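Local coordinates for 450aa long hypothetical fmu protein (Pyrococcus horikoshii, PDB 2YXL), which probably methylates RNA at the C5 position of cytosine, using S-adenosyl-L-methionine as the methyl donor, at residues A[192-197]-A[307-312]; A[332-337]-A[383-388]. One frame throughout, in Å; residues are numbered along the deposited sequence.

In the fold
Interaction 1 is partly buried: the loop after strand 186-191, in the ferredoxin-like domain, meets the loop that leads from helix 294-306 to strand 312-315 of the Rossmann-like methyltransferase fold. Interaction 2 is buried inside that fold, between neighbouring parallel strands 331-337 and 383-389. The two share no helix or strand, and their centres are about 21 Å apart. Their chemistry follows their place: interaction 1 rests mainly on van der Waals packing of a few side chains against a helix end, while interaction 2 is a regular run of backbone hydrogen bonds with apolar side chains paired alongside. Its last pair ends at Asp337, one of the residues hydrogen-bonded to the bound sinefungin.

Interaction 1: A[192-197]-A[307-312]; sequences NTLKAN and MGIKIV
Lys195 and Met307 have the CA atoms nearest each other across the contact, 6.8 Å apart, where two irregular loops meet without sheet pairing. The loop from strand 186-191 to helix 198-207, in the ferredoxin-like domain, packs here on the C-terminal end of helix 294-306 of the Rossmann-like methyltransferase fold. A Schellman motif ends that helix, and Gly308 supplies its positive phi (75°). A glycine suits this place twice over: it takes that backbone shape easily, and a CB would have pointed at the opposite loop. Segment 192-197 makes a compact turn, in which Asn192 O accepts from both Lys195 N (3.0 Å) and Ala196 N (2.8 Å). The CB bonds of Asn192, Leu194 and Lys195 all point toward the other loop.

The flexible thioether of Met307 does the packing at the buried end. Its chain bends at chi3 (74°), bringing the methyl CE to within 3.8 Å of Asn192 CB, while the same side chain also touches Thr275 of helix 272-280. Lys195 uses its aliphatic part: bends at chi3 and chi4 lay CE over the face of the Met307-Gly308 peptide, 3.6 Å from Met307 C. A long side chain with a charged end fits here, because its methylenes can cover the helix end at an exposed position. CG1 of Ile309 stands anti to the carbonyl carbon, and CD1 at its end meets Leu194 CD1 at 3.9 Å.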
loop_
_atom_site.group_PDB
_atom_site.type_symbol
_atom_site.label_atom_id
_atom_site.label_comp_id
_atom_site.label_asym_id
_atom_site.label_seq_id
_atom_site.Cartn_x
_atom_site.Cartn_y
_atom_site.Cartn_z
ATOM N N ASN A 192 -12.690 -14.624 4.898
ATOM C CA ASN A 192 -14.037 -14.493 4.353
ATOM C C ASN A 192 -15.022 -15.384 5.109
ATOM O O ASN A 192 -15.135 -16.582 4.827
ATOM C CB ASN A 192 -14.025 -14.820 2.850
ATOM C CG ASN A 192 -15.388 -14.641 2.183
ATOM O OD1 ASN A 192 -15.619 -15.161 1.093
ATOM N ND2 ASN A 192 -16.284 -13.902 2.824
ATOM N N THR A 193 -15.732 -14.784 6.066
ATOM C CA THR A 193 -16.685 -15.501 6.923
ATOM C C THR A 193 -17.834 -16.122 6.133
ATOM O O THR A 193 -18.477 -17.066 6.588
ATOM C CB THR A 193 -17.279 -14.588 8.015
ATOM O OG1 THR A 193 -17.861 -13.426 7.409
ATOM C CG2 THR A 193 -16.205 -14.166 9.006
ATOM N N LEU A 194 -18.071 -15.581 4.943
ATOM C CA LEU A 194 -19.120 -16.049 4.052
ATOM C C LEU A 194 -18.789 -17.419 3.450
ATOM O O LEU A 194 -19.676 -18.113 2.948
ATOM C CB LEU A 194 -19.322 -15.018 2.940
ATOM C CG LEU A 194 -20.729 -14.708 2.439
ATOM C CD1 LEU A 194 -20.813 -13.237 2.056
ATOM C CD2 LEU A 194 -21.108 -15.603 1.267
ATOM N N LYS A 195 -17.516 -17.809 3.518
ATOM C CA LYS A 195 -17.043 -19.029 2.860
ATOM C C LYS A 195 -16.138 -19.903 3.745
ATOM O O LYS A 195 -15.887 -21.065 3.421
ATOM C CB LYS A 195 -16.338 -18.665 1.547
ATOM C CG LYS A 195 -16.303 -19.780 0.509
ATOM C CD LYS A 195 -15.948 -19.244 -0.870
ATOM C CE LYS A 195 -17.184 -18.953 -1.707
ATOM N NZ LYS A 195 -17.761 -20.195 -2.292
ATOM N N ALA A 196 -15.659 -19.344 4.856
ATOM C CA ALA A 196 -14.769 -20.058 5.779
ATOM C C ALA A 196 -14.824 -19.458 7.184
ATOM O O ALA A 196 -15.305 -18.337 7.362
ATOM C CB ALA A 196 -13.335 -20.033 5.256
ATOM N N ASN A 197 -14.338 -20.201 8.177
ATOM C CA ASN A 197 -14.156 -19.645 9.520
ATOM C C ASN A 197 -12.677 -19.541 9.903
ATOM O O ASN A 197 -11.829 -20.220 9.318
ATOM C CB ASN A 197 -14.960 -20.421 10.571
ATOM C CG ASN A 197 -14.237 -21.650 11.073
ATOM O OD1 ASN A 197 -14.262 -22.702 10.437
ATOM N ND2 ASN A 197 -13.600 -21.527 12.233
ATOM N N MET A 307 -15.226 -15.246 -4.026
ATOM C CA MET A 307 -15.575 -15.190 -2.605
ATOM C C MET A 307 -17.065 -15.447 -2.349
ATOM O O MET A 307 -17.531 -15.368 -1.208
ATOM C CB MET A 307 -15.143 -13.850 -2.000
ATOM C CG MET A 307 -13.632 -13.656 -1.954
ATOM S SD MET A 307 -13.133 -11.996 -1.458
ATOM C CE MET A 307 -13.482 -12.036 0.300
ATOM N N GLY A 308 -17.803 -15.757 -3.414
ATOM C CA GLY A 308 -19.218 -16.117 -3.310
ATOM C C GLY A 308 -20.169 -14.960 -3.062
ATOM O O GLY A 308 -21.319 -15.173 -2.664
ATOM N N ILE A 309 -19.696 -13.737 -3.292
ATOM C CA ILE A 309 -20.534 -12.541 -3.190
ATOM C C ILE A 309 -21.479 -12.486 -4.394
ATOM O O ILE A 309 -21.080 -12.796 -5.519
ATOM C CB ILE A 309 -19.687 -11.237 -3.141
ATOM C CG1 ILE A 309 -18.452 -11.382 -2.226
ATOM C CG2 ILE A 309 -20.561 -10.032 -2.777
ATOM C CD1 ILE A 309 -18.743 -11.586 -0.742
ATOM N N LYS A 310 -22.727 -12.091 -4.149
ATOM C CA LYS A 310 -23.747 -12.066 -5.199
ATOM C C LYS A 310 -24.649 -10.823 -5.189
ATOM O O LYS A 310 -25.580 -10.719 -5.992
ATOM C CB LYS A 310 -24.589 -13.352 -5.156
ATOM C CG LYS A 310 -25.227 -13.662 -3.809
ATOM C CD LYS A 310 -25.960 -14.994 -3.847
ATOM C CE LYS A 310 -26.639 -15.294 -2.521
ATOM N NZ LYS A 310 -27.421 -16.559 -2.581
ATOM N N ILE A 311 -24.357 -9.879 -4.297
ATOM C CA ILE A 311 -25.193 -8.687 -4.129
ATOM C C ILE A 311 -24.521 -7.393 -4.600
ATOM O O ILE A 311 -25.034 -6.297 -4.359
ATOM C CB ILE A 311 -25.655 -8.513 -2.659
ATOM C CG1 ILE A 311 -24.450 -8.331 -1.727
ATOM C CG2 ILE A 311 -26.536 -9.689 -2.230
ATOM C CD1 ILE A 311 -24.762 -7.567 -0.459
ATOM N N VAL A 312 -23.380 -7.527 -5.272
ATOM C CA VAL A 312 -22.612 -6.365 -5.714
ATOM C C VAL A 312 -22.848 -6.063 -7.193
ATOM O O VAL A 312 -22.644 -6.920 -8.056
ATOM C CB VAL A 312 -21.094 -6.528 -5.418
ATOM C CG1 VAL A 312 -20.277 -5.423 -6.093
ATOM C CG2 VAL A 312 -20.842 -6.526 -3.917
#

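Interaction 2: A[332-337]-A[383-388]; sequences DKVLLD and GRLLYT. With SFG (sinefungin), chain B.
Asp337 and Thr388 close a parallel strand pair of the Rossmann-like methyltransferase fold, bound by five backbone hydrogen bonds from Arg384 N-Asp332 O to Thr388 N-Leu336 O. Asp337 CB lies near both the sinefungin N and Thr388 OG1; CG stands anti to the backbone N (chi1 -176°), between these two atoms and 3.5 Å from each. OD1 accepts from Thr388 OG1 (2.8 Å) on its anti side, 27° out of the carboxylate plane. OD2 takes the sinefungin amino N (2.7 Å) and a salt bridge from Lys273. The threonine, a second-shell residue, is likely to restrain the carboxylate's rotation. Asp337 is predicted to bind S-adenosyl-L-methionine, whose amino group is probably held as that of its analogue sinefungin is. With an alanine here, sinefungin's amino group and Lys273 would probably each lose this anionic mate.

Behind this polar end, Leu335 CD1 is 3.8 Å from Leu386 CD2, and Leu336 CD2 meets the Tyr387 ring edge in plane, 4.0 Å from Tyr387 CD1. Apolar residues suit a sheet buried on both faces. Leu336, Leu385 and Tyr387 pack on helix 361-376, whereas Leu335, Leu386 and Thr388 face helix 246-255; strands 262-265 and 441-447 flank the pair.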
loop_
_atom_site.group_PDB
_atom_site.type_symbol
_atom_site.label_atom_id
_atom_site.label_comp_id
_atom_site.label_asym_id
_atom_site.label_seq_id
_atom_site.Cartn_x
_atom_site.Cartn_y
_atom_site.Cartn_z
ATOM N N ASP A 332 -28.907 3.664 2.169
ATOM C CA ASP A 332 -29.023 3.509 3.621
ATOM C C ASP A 332 -27.727 3.912 4.303
ATOM O O ASP A 332 -27.740 4.538 5.360
ATOM C CB ASP A 332 -29.369 2.064 3.986
ATOM C CG ASP A 332 -30.833 1.743 3.782
ATOM O OD1 ASP A 332 -31.125 0.744 3.095
ATOM O OD2 ASP A 332 -31.690 2.485 4.306
ATOM N N LYS A 333 -26.609 3.532 3.691
ATOM C CA LYS A 333 -25.291 3.983 4.116
ATOM C C LYS A 333 -24.285 3.912 2.978
ATOM O O LYS A 333 -24.348 3.022 2.131
ATOM C CB LYS A 333 -24.790 3.208 5.341
ATOM C CG LYS A 333 -25.054 1.715 5.320
ATOM C CD LYS A 333 -24.658 1.060 6.634
ATOM C CE LYS A 333 -25.641 1.353 7.766
ATOM N NZ LYS A 333 -25.271 2.584 8.522
ATOM N N VAL A 334 -23.367 4.872 2.965
ATOM C CA VAL A 334 -22.329 4.943 1.946
ATOM C C VAL A 334 -20.939 4.945 2.577
ATOM O O VAL A 334 -20.699 5.608 3.590
ATOM C CB VAL A 334 -22.515 6.173 0.999
ATOM C CG1 VAL A 334 -22.597 7.466 1.788
ATOM C CG2 VAL A 334 -21.400 6.253 -0.046
ATOM N N LEU A 335 -20.038 4.179 1.972
ATOM C CA LEU A 335 -18.634 4.206 2.330
ATOM C C LEU A 335 -17.858 4.975 1.270
ATOM O O LEU A 335 -17.921 4.651 0.079
ATOM C CB LEU A 335 -18.081 2.782 2.467
ATOM C CG LEU A 335 -16.559 2.607 2.554
ATOM C CD1 LEU A 335 -16.010 3.108 3.883
ATOM C CD2 LEU A 335 -16.176 1.156 2.322
ATOM N N LEU A 336 -17.147 6.006 1.710
ATOM C CA LEU A 336 -16.202 6.693 0.848
ATOM C C LEU A 336 -14.781 6.447 1.350
ATOM O O LEU A 336 -14.250 7.200 2.173
ATOM C CB LEU A 336 -16.523 8.192 0.732
ATOM C CG LEU A 336 -15.622 9.092 -0.133
ATOM C CD1 LEU A 336 -15.344 8.503 -1.517
ATOM C CD2 LEU A 336 -16.219 10.487 -0.260
ATOM N N ASP A 337 -14.188 5.360 0.866
ATOM C CA ASP A 337 -12.781 5.094 1.099
ATOM C C ASP A 337 -12.034 5.832 -0.000
ATOM O O ASP A 337 -11.684 5.262 -1.037
ATOM C CB ASP A 337 -12.491 3.590 1.085
ATOM C CG ASP A 337 -11.043 3.272 1.410
ATOM O OD1 ASP A 337 -10.466 3.920 2.312
ATOM O OD2 ASP A 337 -10.478 2.364 0.764
ATOM N N GLY A 383 -29.799 7.774 7.151
ATOM C CA GLY A 383 -28.581 7.066 6.764
ATOM C C GLY A 383 -27.275 7.545 7.370
ATOM O O GLY A 383 -27.244 8.532 8.108
ATOM N N ARG A 384 -26.193 6.836 7.042
ATOM C CA ARG A 384 -24.855 7.141 7.556
ATOM C C ARG A 384 -23.783 7.166 6.466
ATOM O O ARG A 384 -23.836 6.402 5.503
ATOM C CB ARG A 384 -24.451 6.155 8.657
ATOM C CG ARG A 384 -25.141 6.391 9.994
ATOM C CD ARG A 384 -24.506 5.578 11.104
ATOM N NE ARG A 384 -25.129 5.838 12.402
ATOM C CZ ARG A 384 -24.673 5.379 13.564
ATOM N NH1 ARG A 384 -23.577 4.632 13.610
ATOM N NH2 ARG A 384 -25.312 5.671 14.688
ATOM N N LEU A 385 -22.808 8.054 6.640
ATOM C CA LEU A 385 -21.689 8.190 5.724
ATOM C C LEU A 385 -20.395 7.953 6.495
ATOM O O LEU A 385 -20.171 8.569 7.539
ATOM C CB LEU A 385 -21.674 9.601 5.116
ATOM C CG LEU A 385 -20.949 9.926 3.797
ATOM C CD1 LEU A 385 -20.903 11.430 3.586
ATOM C CD2 LEU A 385 -19.544 9.359 3.705
ATOM N N LEU A 386 -19.549 7.059 5.992
ATOM C CA LEU A 386 -18.202 6.919 6.538
ATOM C C LEU A 386 -17.166 7.369 5.526
ATOM O O LEU A 386 -17.141 6.897 4.387
ATOM C CB LEU A 386 -17.909 5.490 7.014
ATOM C CG LEU A 386 -16.472 5.217 7.495
ATOM C CD1 LEU A 386 -16.129 5.940 8.802
ATOM C CD2 LEU A 386 -16.223 3.725 7.631
ATOM N N TYR A 387 -16.325 8.300 5.958
ATOM C CA TYR A 387 -15.225 8.784 5.151
ATOM C C TYR A 387 -13.922 8.237 5.727
ATOM O O TYR A 387 -13.650 8.382 6.923
ATOM C CB TYR A 387 -15.230 10.315 5.138
ATOM C CG TYR A 387 -14.065 10.957 4.419
ATOM C CD1 TYR A 387 -14.087 11.139 3.034
ATOM C CD2 TYR A 387 -12.954 11.410 5.127
ATOM C CE1 TYR A 387 -13.022 11.749 2.369
ATOM C CE2 TYR A 387 -11.883 12.019 4.471
ATOM C CZ TYR A 387 -11.926 12.184 3.096
ATOM O OH TYR A 387 -10.864 12.776 2.455
ATOM N N THR A 388 -13.136 7.584 4.878
ATOM C CA THR A 388 -11.829 7.077 5.281
ATOM C C THR A 388 -10.786 7.369 4.223
ATOM O O THR A 388 -11.088 7.385 3.029
ATOM C CB THR A 388 -11.817 5.542 5.547
ATOM O OG1 THR A 388 -12.197 4.834 4.360
ATOM C CG2 THR A 388 -12.735 5.159 6.691
HETATM N N SFG B . -11.876 1.026 -1.136
HETATM C CA SFG B . -10.900 0.256 -1.928
HETATM C C SFG B . -10.583 -1.080 -1.224
HETATM O O SFG B . -10.156 -2.014 -1.934
HETATM O OXT SFG B . -10.786 -1.147 0.007
HETATM C CB SFG B . -9.625 1.090 -2.159
HETATM C CG SFG B . -9.920 2.330 -3.024
HETATM C CD SFG B . -8.660 3.145 -3.354
HETATM N NE SFG B . -8.096 3.672 -2.103
HETATM C "C5'" SFG B . -8.964 4.354 -4.267
HETATM C "C4'" SFG B . -9.751 4.007 -5.556
HETATM O "O4'" SFG B . -10.494 5.200 -5.903
HETATM C "C3'" SFG B . -8.864 3.706 -6.777
HETATM O "O3'" SFG B . -9.168 2.389 -7.255
HETATM C "C2'" SFG B . -9.267 4.766 -7.814
HETATM O "O2'" SFG B . -9.346 4.204 -9.130
HETATM C "C1'" SFG B . -10.662 5.148 -7.333
HETATM N N9 SFG B . -11.140 6.484 -7.795
HETATM C C8 SFG B . -10.442 7.622 -7.807
HETATM N N7 SFG B . -11.204 8.612 -8.273
HETATM C C5 SFG B . -12.398 8.103 -8.561
HETATM C C6 SFG B . -13.579 8.638 -9.071
HETATM N N6 SFG B . -13.664 9.930 -9.380
HETATM N N1 SFG B . -14.639 7.828 -9.246
HETATM C C2 SFG B . -14.568 6.539 -8.942
HETATM N N3 SFG B . -13.456 5.999 -8.456
HETATM C C4 SFG B . -12.361 6.752 -8.254
#